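Local coordinates for prolyl-tRNA synthetase (Giardia lamblia ATCC 50803, PDB 3IAL), which probably charges tRNA(Pro) with L-proline at the expense of ATP, and here holds the prolyl-adenylate intermediate, at residues T18-R21 with D22-A25; S92-I95 with K96-A100; I449-C452 with I453-G457; V473-K476 with K477-A481. All coordinates share one frame; numbering follows the deposited sequence.

Interaction 1 of 4, residues T18-R21 with D22-A25; sequences TKTR and DTFA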
loop_
_atom_site.group_PDB
_atom_site.type_symbol
_atom_site.label_atom_id
_atom_site.label_comp_id
_atom_site.label_asym_id
_atom_site.label_seq_id
_atom_site.Cartn_x
_atom_site.Cartn_y
_atom_site.Cartn_z
ATOM N N THR B 18 -9.392 8.470 -32.603
ATOM C CA THR B 18 -9.654 9.806 -32.085
ATOM C C THR B 18 -10.687 9.668 -30.975
ATOM O O THR B 18 -11.658 8.923 -31.114
ATOM C CB THR B 18 -10.155 10.770 -33.195
ATOM O OG1 THR B 18 -9.220 10.775 -34.279
ATOM C CG2 THR B 18 -10.311 12.194 -32.666
ATOM N N LYS B 19 -10.449 10.356 -29.862
ATOM C CA LYS B 19 -11.251 10.187 -28.658
ATOM C C LYS B 19 -12.344 11.244 -28.624
ATOM O O LYS B 19 -12.071 12.420 -28.340
ATOM C CB LYS B 19 -10.367 10.294 -27.411
ATOM C CG LYS B 19 -11.104 10.091 -26.097
ATOM C CD LYS B 19 -10.337 10.666 -24.914
ATOM C CE LYS B 19 -10.382 12.199 -24.881
ATOM N NZ LYS B 19 -9.481 12.736 -23.836
ATOM N N THR B 20 -13.576 10.811 -28.903
ATOM C CA THR B 20 -14.740 11.698 -28.931
ATOM C C THR B 20 -15.908 11.111 -28.138
ATOM O O THR B 20 -15.823 10.001 -27.604
ATOM C CB THR B 20 -15.231 11.918 -30.370
ATOM O OG1 THR B 20 -15.760 10.685 -30.879
ATOM C CG2 THR B 20 -14.100 12.399 -31.263
ATOM N N ARG B 21 -17.001 11.873 -28.087
ATOM C CA ARG B 21 -18.242 11.443 -27.462
ATOM C C ARG B 21 -18.729 10.110 -28.021
ATOM O O ARG B 21 -19.090 9.207 -27.266
ATOM C CB ARG B 21 -19.308 12.521 -27.650
ATOM C CG ARG B 21 -20.652 12.198 -27.030
ATOM C CD ARG B 21 -21.487 13.459 -26.830
ATOM N NE ARG B 21 -22.673 13.214 -26.005
ATOM C CZ ARG B 21 -23.937 13.340 -26.408
ATOM N NH1 ARG B 21 -24.237 13.713 -27.651
ATOM N NH2 ARG B 21 -24.922 13.095 -25.552
ATOM N N ASP B 22 -18.720 9.984 -29.345
ATOM C CA ASP B 22 -19.187 8.766 -30.004
ATOM C C ASP B 22 -18.244 7.564 -29.823
ATOM O O ASP B 22 -18.713 6.421 -29.781
ATOM C CB ASP B 22 -19.430 9.029 -31.494
ATOM C CG ASP B 22 -20.642 9.926 -31.754
ATOM O OD1 ASP B 22 -21.073 10.681 -30.853
ATOM O OD2 ASP B 22 -21.171 9.873 -32.877
ATOM N N THR B 23 -16.935 7.818 -29.710
ATOM C CA THR B 23 -15.926 6.743 -29.688
ATOM C C THR B 23 -15.397 6.369 -28.296
ATOM O O THR B 23 -14.768 5.324 -28.150
ATOM C CB THR B 23 -14.683 7.083 -30.567
ATOM O OG1 THR B 23 -13.944 8.164 -29.984
ATOM C CG2 THR B 23 -15.085 7.444 -32.006
ATOM N N PHE B 24 -15.650 7.204 -27.284
ATOM C CA PHE B 24 -14.977 7.044 -25.993
ATOM C C PHE B 24 -15.040 5.643 -25.397
ATOM O O PHE B 24 -14.029 5.125 -24.958
ATOM C CB PHE B 24 -15.475 8.030 -24.937
ATOM C CG PHE B 24 -14.859 7.781 -23.591
ATOM C CD1 PHE B 24 -13.508 8.014 -23.391
ATOM C CD2 PHE B 24 -15.601 7.235 -22.554
ATOM C CE1 PHE B 24 -12.915 7.747 -22.158
ATOM C CE2 PHE B 24 -15.017 6.978 -21.322
ATOM C CZ PHE B 24 -13.671 7.230 -21.129
ATOM N N ALA B 25 -16.236 5.063 -25.351
ATOM C CA ALA B 25 -16.456 3.722 -24.792
ATOM C C ALA B 25 -15.532 2.680 -25.435
ATOM O O ALA B 25 -14.927 1.869 -24.741
ATOM C CB ALA B 25 -17.925 3.305 -24.958
HETATM O O HOH W 1 -18.774 6.486 -26.375
#
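D22 touches T20 lightly. Its CB lies 4.1 Å from T20 OG1. Its carboxylate does not pair with the neighbouring R21, whose extended chain carries the guanidinium off to the backbone carbonyl of E454.

T23 does most of the work. Its hydroxyl gives a hydrogen bond to T18 O at 2.7 Å, arriving in the carbonyl plane on a lone pair. The same OG1 accepts the backbone N-H of T20, with T20 N 2.9 Å from T23 OG1 and an angle of 164°. The hydroxyl of T20 is also bonded to T23 OG1, over 3.2 Å. Three bonds therefore grip one oxygen. The torsion of T23 (chi1 68°) sets OG1 between its own N and carbonyl carbon, which turns it back to the incoming chain. The backbone N of T23 also makes a weak bond to T20 O.

F24 N makes a second weak bond to T20 O, at 2.8 Å. Its ring meets CG of K19 at the edge, 4.2 Å from CD1, and the two side chains run alongside each other. The amine of K19 continues to the carbonyls of S283 and G286. F24 is buried against M230, P231, C232 and Y518.

At A25 a water links the backbone N to R21 O. This is a type I beta turn, T20 to T23, whose T23 hydroxyl ties back the loop before helix 24-34.

Interaction 2 of 4, residues S92-I95 with K96-A100; sequences SDHI and KGFEA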
loop_
_atom_site.group_PDB
_atom_site.type_symbol
_atom_site.label_atom_id
_atom_site.label_comp_id
_atom_site.label_asym_id
_atom_site.label_seq_id
_atom_site.Cartn_x
_atom_site.Cartn_y
_atom_site.Cartn_z
ATOM N N SER B 92 -30.154 0.112 9.953
ATOM C CA SER B 92 -31.200 -0.277 9.000
ATOM C C SER B 92 -31.029 0.327 7.604
ATOM O O SER B 92 -30.942 -0.399 6.615
ATOM C CB SER B 92 -32.578 0.104 9.548
ATOM O OG SER B 92 -33.607 -0.267 8.643
ATOM N N ASP B 93 -31.000 1.651 7.523
ATOM C CA ASP B 93 -30.906 2.321 6.227
ATOM C C ASP B 93 -29.596 1.999 5.495
ATOM O O ASP B 93 -29.581 1.902 4.272
ATOM C CB ASP B 93 -31.104 3.836 6.385
ATOM C CG ASP B 93 -32.553 4.209 6.717
ATOM O OD1 ASP B 93 -33.456 3.349 6.573
ATOM O OD2 ASP B 93 -32.792 5.368 7.121
ATOM N N HIS B 94 -28.514 1.808 6.243
ATOM C CA HIS B 94 -27.226 1.431 5.657
ATOM C C HIS B 94 -27.269 0.021 5.049
ATOM O O HIS B 94 -26.803 -0.184 3.925
ATOM C CB HIS B 94 -26.121 1.526 6.710
ATOM C CG HIS B 94 -24.741 1.321 6.169
ATOM N ND1 HIS B 94 -24.102 2.254 5.380
ATOM C CD2 HIS B 94 -23.871 0.292 6.314
ATOM C CE1 HIS B 94 -22.898 1.809 5.064
ATOM N NE2 HIS B 94 -22.732 0.621 5.618
ATOM N N ILE B 95 -27.839 -0.941 5.778
ATOM C CA ILE B 95 -27.886 -2.329 5.296
ATOM C C ILE B 95 -28.844 -2.523 4.113
ATOM O O ILE B 95 -28.523 -3.265 3.186
ATOM C CB ILE B 95 -28.215 -3.352 6.428
ATOM C CG1 ILE B 95 -28.113 -4.792 5.904
ATOM C CG2 ILE B 95 -29.603 -3.108 7.019
ATOM C CD1 ILE B 95 -26.834 -5.086 5.144
ATOM N N LYS B 96 -30.001 -1.864 4.127
ATOM C CA LYS B 96 -30.918 -1.929 2.977
ATOM C C LYS B 96 -30.263 -1.386 1.706
ATOM O O LYS B 96 -30.551 -1.859 0.598
ATOM C CB LYS B 96 -32.219 -1.161 3.240
ATOM C CG LYS B 96 -33.087 -1.708 4.369
ATOM C CD LYS B 96 -33.367 -3.208 4.257
ATOM C CE LYS B 96 -34.202 -3.700 5.433
ATOM N NZ LYS B 96 -33.599 -3.334 6.754
ATOM N N GLY B 97 -29.389 -0.394 1.874
ATOM C CA GLY B 97 -28.647 0.175 0.756
ATOM C C GLY B 97 -27.624 -0.778 0.161
ATOM O O GLY B 97 -27.317 -0.692 -1.026
ATOM N N PHE B 98 -27.114 -1.703 0.970
ATOM C CA PHE B 98 -25.978 -2.537 0.564
ATOM C C PHE B 98 -26.203 -4.058 0.555
ATOM O O PHE B 98 -25.410 -4.779 -0.048
ATOM C CB PHE B 98 -24.763 -2.196 1.440
ATOM C CG PHE B 98 -24.133 -0.865 1.107
ATOM C CD1 PHE B 98 -23.480 -0.683 -0.099
ATOM C CD2 PHE B 98 -24.197 0.202 1.997
ATOM C CE1 PHE B 98 -22.903 0.537 -0.417
ATOM C CE2 PHE B 98 -23.621 1.428 1.687
ATOM C CZ PHE B 98 -22.977 1.596 0.477
ATOM N N GLU B 99 -27.268 -4.547 1.188
ATOM C CA GLU B 99 -27.421 -5.994 1.404
ATOM C C GLU B 99 -27.388 -6.835 0.124
ATOM O O GLU B 99 -26.974 -7.993 0.155
ATOM C CB GLU B 99 -28.690 -6.314 2.210
ATOM C CG GLU B 99 -30.016 -6.054 1.507
ATOM C CD GLU B 99 -31.209 -6.572 2.317
ATOM O OE1 GLU B 99 -31.252 -7.791 2.627
ATOM O OE2 GLU B 99 -32.099 -5.758 2.648
ATOM N N ALA B 100 -27.830 -6.257 -0.989
ATOM C CA ALA B 100 -27.795 -6.941 -2.275
ATOM C C ALA B 100 -26.378 -6.957 -2.857
ATOM O O ALA B 100 -26.069 -7.782 -3.720
ATOM C CB ALA B 100 -28.765 -6.287 -3.246
#
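H94 and F98 are an i to i+4 aromatic pair on the short helix 92-98 of this class II synthetase.

The aromatic contact is oblique. The ring planes stand at 58° and the centroids are 5.0 Å apart. F98 brings its CD2-CE2 side over one face of the imidazole, offset toward the rim, with CE2 3.5 Å from H94 CE1. H94 ND1 is hydrogen-bonded to P218 O, which fixes the turn of the imidazole. F248 meets that ring edge-to-face. The side chain of F98 is about 5 Å from the bound prolyl-adenylate.

The apolar contact joins I95 and E99, with I95 CD1 3.7 Å from E99 CB. CG1 of I95 is anti to the backbone N (chi1 -174°), and this sends the chain toward the next turn.

Among polar groups, D93 pairs with R247 in a salt bridge. K96 bends back, and its NZ lies 3.6 Å from S92 OG.

The backbone bonds begin in the alpha-helical pattern. K96 N binds S92 O, and G97 N binds D93 O weakly. At I95 the pattern doubles. I95 O accepts E99 N at 2.7 Å, nearly along the C=O axis, and also F98 N at 3.1 Å, from well above the carbonyl plane.

Interaction 3 of 4, residues I449-C452 with I453-G457; sequences IVAC and IENKG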
loop_
_atom_site.group_PDB
_atom_site.type_symbol
_atom_site.label_atom_id
_atom_site.label_comp_id
_atom_site.label_asym_id
_atom_site.label_seq_id
_atom_site.Cartn_x
_atom_site.Cartn_y
_atom_site.Cartn_z
ATOM N N ILE B 449 -32.971 21.477 -21.178
ATOM C CA ILE B 449 -32.213 20.455 -20.451
ATOM C C ILE B 449 -32.133 19.160 -21.262
ATOM O O ILE B 449 -31.064 18.565 -21.389
ATOM C CB ILE B 449 -32.847 20.115 -19.084
ATOM C CG1 ILE B 449 -32.816 21.325 -18.144
ATOM C CG2 ILE B 449 -32.107 18.963 -18.437
ATOM C CD1 ILE B 449 -33.639 21.130 -16.894
ATOM N N VAL B 450 -33.269 18.731 -21.807
ATOM C CA VAL B 450 -33.335 17.511 -22.606
ATOM C C VAL B 450 -32.474 17.586 -23.874
ATOM O O VAL B 450 -31.743 16.652 -24.190
ATOM C CB VAL B 450 -34.797 17.192 -23.014
ATOM C CG1 VAL B 450 -34.833 16.139 -24.108
ATOM C CG2 VAL B 450 -35.598 16.751 -21.794
ATOM N N ALA B 451 -32.584 18.687 -24.608
ATOM C CA ALA B 451 -31.786 18.882 -25.828
ATOM C C ALA B 451 -30.293 18.902 -25.509
ATOM O O ALA B 451 -29.484 18.419 -26.304
ATOM C CB ALA B 451 -32.191 20.165 -26.550
ATOM N N CYS B 452 -29.937 19.450 -24.347
ATOM C CA CYS B 452 -28.545 19.492 -23.904
ATOM C C CYS B 452 -28.027 18.078 -23.671
ATOM O O CYS B 452 -27.005 17.676 -24.232
ATOM C CB CYS B 452 -28.407 20.316 -22.626
ATOM S SG CYS B 452 -26.758 20.263 -21.892
ATOM N N ILE B 453 -28.753 17.332 -22.847
ATOM C CA ILE B 453 -28.430 15.944 -22.548
ATOM C C ILE B 453 -28.266 15.116 -23.830
ATOM O O ILE B 453 -27.268 14.410 -23.988
ATOM C CB ILE B 453 -29.503 15.307 -21.630
ATOM C CG1 ILE B 453 -29.455 15.945 -20.232
ATOM C CG2 ILE B 453 -29.306 13.799 -21.516
ATOM C CD1 ILE B 453 -28.072 15.948 -19.562
ATOM N N GLU B 454 -29.227 15.232 -24.744
ATOM C CA GLU B 454 -29.230 14.435 -25.970
ATOM C C GLU B 454 -28.145 14.855 -26.976
ATOM O O GLU B 454 -27.449 14.000 -27.523
ATOM C CB GLU B 454 -30.607 14.498 -26.654
ATOM C CG GLU B 454 -31.708 13.743 -25.926
ATOM C CD GLU B 454 -33.046 13.783 -26.658
ATOM O OE1 GLU B 454 -33.242 14.662 -27.522
ATOM O OE2 GLU B 454 -33.909 12.933 -26.360
ATOM N N ASN B 455 -28.010 16.159 -27.223
ATOM C CA ASN B 455 -27.150 16.645 -28.314
ATOM C C ASN B 455 -25.722 16.937 -27.903
ATOM O O ASN B 455 -24.808 16.819 -28.717
ATOM C CB ASN B 455 -27.737 17.911 -28.946
ATOM C CG ASN B 455 -29.173 17.736 -29.377
ATOM O OD1 ASN B 455 -29.601 16.632 -29.702
ATOM N ND2 ASN B 455 -29.931 18.827 -29.366
ATOM N N LYS B 456 -25.531 17.331 -26.649
ATOM C CA LYS B 456 -24.234 17.814 -26.187
ATOM C C LYS B 456 -23.655 16.927 -25.091
ATOM O O LYS B 456 -22.458 16.630 -25.098
ATOM C CB LYS B 456 -24.388 19.247 -25.684
ATOM C CG LYS B 456 -23.109 19.940 -25.282
ATOM C CD LYS B 456 -23.413 21.381 -24.898
ATOM C CE LYS B 456 -22.210 22.080 -24.288
ATOM N NZ LYS B 456 -22.542 23.484 -23.907
ATOM N N GLY B 457 -24.500 16.516 -24.148
ATOM C CA GLY B 457 -24.037 15.783 -22.977
ATOM C C GLY B 457 -23.485 16.723 -21.922
ATOM O O GLY B 457 -23.705 17.929 -21.976
#
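V450 and E454 lie side by side, one turn apart on helix 446-455, and point the same way. The side chain of E454 can be followed outward. Its CB is 3.5 Å from V450 O. Its CG has V450 O as its nearest contact, at 3.4 Å. With CG anti to its own carbonyl carbon (chi1 -71°) and the chain extended beyond, the carboxylate passes alongside the valine. CD reaches V450 CG1 at 3.9 Å. E454 OE1 and OE2 each lie 4.0 Å from V450 CG1, so the tip makes van der Waals contact with that methyl.

N455 packs its CB and CG on A451 O, and its ND2 is 3.9 Å from A451 CB.

The backbone bonds run regularly from I453 N to I449 O, E454 N to V450 O and N455 N to A451 O. C452 O then takes two donors, K456 N at 2.9 Å and G457 N at 2.8 Å. They come from opposite faces of its plane. The second bond spans five residues instead of four. G457 has positive phi (81°) and breaks the helical course here.

The helix connects parallel strands 440-442 and 459-464. I449 and C452 cover A460 of the second strand, and I449 also meets F462. V450 and I453 face helix 472-482, and K456 NZ bonds T441 OG1 on the first strand.

Interaction 4 of 4, residues V473-K476 with K477-A481; sequences VWDK and KLKDA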
loop_
_atom_site.group_PDB
_atom_site.type_symbol
_atom_site.label_atom_id
_atom_site.label_comp_id
_atom_site.label_asym_id
_atom_site.label_seq_id
_atom_site.Cartn_x
_atom_site.Cartn_y
_atom_site.Cartn_z
ATOM N N VAL B 473 -39.790 14.279 -7.919
ATOM C CA VAL B 473 -40.826 14.221 -8.954
ATOM C C VAL B 473 -40.247 14.622 -10.321
ATOM O O VAL B 473 -40.496 13.961 -11.334
ATOM C CB VAL B 473 -42.035 15.117 -8.573
ATOM C CG1 VAL B 473 -43.050 15.188 -9.693
ATOM C CG2 VAL B 473 -42.696 14.591 -7.293
ATOM N N TRP B 474 -39.449 15.689 -10.322
ATOM C CA TRP B 474 -38.766 16.174 -11.521
ATOM C C TRP B 474 -37.570 15.309 -11.931
ATOM O O TRP B 474 -37.283 15.174 -13.121
ATOM C CB TRP B 474 -38.358 17.639 -11.328
ATOM C CG TRP B 474 -39.563 18.533 -11.362
ATOM C CD1 TRP B 474 -40.208 19.100 -10.293
ATOM C CD2 TRP B 474 -40.301 18.915 -12.525
ATOM N NE1 TRP B 474 -41.289 19.830 -10.731
ATOM C CE2 TRP B 474 -41.370 19.731 -12.095
ATOM C CE3 TRP B 474 -40.163 18.646 -13.893
ATOM C CZ2 TRP B 474 -42.291 20.290 -12.987
ATOM C CZ3 TRP B 474 -41.079 19.204 -14.780
ATOM C CH2 TRP B 474 -42.129 20.012 -14.321
ATOM N N ASP B 475 -36.888 14.703 -10.962
ATOM C CA ASP B 475 -35.840 13.731 -11.274
ATOM C C ASP B 475 -36.420 12.596 -12.138
ATOM O O ASP B 475 -35.840 12.220 -13.161
ATOM C CB ASP B 475 -35.217 13.186 -9.981
ATOM C CG ASP B 475 -33.988 12.317 -10.226
ATOM O OD1 ASP B 475 -33.101 12.678 -11.042
ATOM O OD2 ASP B 475 -33.904 11.267 -9.565
ATOM N N LYS B 476 -37.581 12.075 -11.744
ATOM C CA LYS B 476 -38.241 11.010 -12.504
ATOM C C LYS B 476 -38.674 11.443 -13.916
ATOM O O LYS B 476 -38.469 10.705 -14.879
ATOM C CB LYS B 476 -39.435 10.462 -11.723
ATOM C CG LYS B 476 -39.038 9.706 -10.451
ATOM C CD LYS B 476 -40.259 9.224 -9.689
ATOM C CE LYS B 476 -39.882 8.570 -8.364
ATOM N NZ LYS B 476 -41.034 7.802 -7.799
ATOM N N LYS B 477 -39.247 12.639 -14.053
ATOM C CA LYS B 477 -39.647 13.123 -15.388
ATOM C C LYS B 477 -38.439 13.248 -16.319
ATOM O O LYS B 477 -38.520 12.896 -17.503
ATOM C CB LYS B 477 -40.376 14.465 -15.305
ATOM C CG LYS B 477 -41.745 14.396 -14.665
ATOM C CD LYS B 477 -42.314 15.786 -14.447
ATOM C CE LYS B 477 -43.703 15.727 -13.841
ATOM N NZ LYS B 477 -44.705 15.195 -14.804
ATOM N N LEU B 478 -37.320 13.733 -15.782
ATOM C CA LEU B 478 -36.107 13.914 -16.571
ATOM C C LEU B 478 -35.512 12.576 -16.971
ATOM O O LEU B 478 -35.098 12.403 -18.124
ATOM C CB LEU B 478 -35.067 14.765 -15.823
ATOM C CG LEU B 478 -35.397 16.254 -15.785
ATOM C CD1 LEU B 478 -34.486 16.994 -14.816
ATOM C CD2 LEU B 478 -35.314 16.874 -17.193
ATOM N N LYS B 479 -35.468 11.638 -16.022
ATOM C CA LYS B 479 -35.020 10.273 -16.306
ATOM C C LYS B 479 -35.850 9.628 -17.419
ATOM O O LYS B 479 -35.286 9.018 -18.322
ATOM C CB LYS B 479 -35.082 9.388 -15.057
ATOM C CG LYS B 479 -33.964 9.629 -14.064
ATOM C CD LYS B 479 -34.126 8.752 -12.829
ATOM C CE LYS B 479 -32.978 8.965 -11.862
ATOM N NZ LYS B 479 -33.225 8.320 -10.546
ATOM N N ASP B 480 -37.174 9.763 -17.346
ATOM C CA ASP B 480 -38.077 9.200 -18.366
ATOM C C ASP B 480 -37.893 9.849 -19.733
ATOM O O ASP B 480 -38.052 9.188 -20.750
ATOM C CB ASP B 480 -39.547 9.378 -17.966
ATOM C CG ASP B 480 -39.934 8.568 -16.739
ATOM O OD1 ASP B 480 -39.155 7.690 -16.317
ATOM O OD2 ASP B 480 -41.031 8.820 -16.195
ATOM N N ALA B 481 -37.588 11.148 -19.744
ATOM C CA ALA B 481 -37.498 11.923 -20.986
ATOM C C ALA B 481 -36.185 11.695 -21.725
ATOM O O ALA B 481 -36.186 11.573 -22.943
ATOM C CB ALA B 481 -37.678 13.411 -20.699
HETATM O O HOH W 2 -35.397 9.228 -8.684
#
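D475 and K479 form a salt bridge across one turn of helix 472-482. D475 OD2 stands 3.2 Å from K479 NZ, and the hydrogen bond within this pair is weak. A water bridges the same two atoms. It donates to D475 OD2 at 2.7 Å and accepts from K479 NZ at 3.0 Å. The buried carboxylate has further partners. OD2 takes the indole N-H of W214, and OD1 takes the backbone N of I486. These bonds satisfy both carboxylate oxygens, and together with the lysine charge they would favour the ionised form.

Backbone donors are met in the helical pattern. K477 N binds V473 O, L478 N binds W474 O, K479 N binds D475 O and D480 N binds K476 O.

W474 and K477 meet three residues apart. K477 lays its CD over one face of the six-membered ring as a CH-pi contact, 4.0 Å from the centroid. Its NZ is farther off, so any cation-pi attraction is weak.

L478 packs on F446, I449 and I486. The arrangement is an amphipathic helix with an i to i+4 salt bridge, packed on helix 446-455 and strand 485-489 in the C-terminal part of prolyl-tRNA synthetase.

Each contact is local, so none closes a long loop. The four follow in series, and none nests in or crosses another. Interaction 1 turns the N-terminal chain into helix 24-34. Interaction 2 lies on helix 92-98, beside the adenylate, and touches none of the others. Interactions 3 and 4 belong to the C-terminal family region, their centres about 14 Å apart. They touch where I449 CG2 meets L478 CD2 and V450 CG2 meets A481 CB, which joins helices 446-455 and 472-482. Interaction 1 reaches interaction 3 through R21, whose NH1 probably bonds E454 O. This ties the N-terminal turn to the C-terminal region.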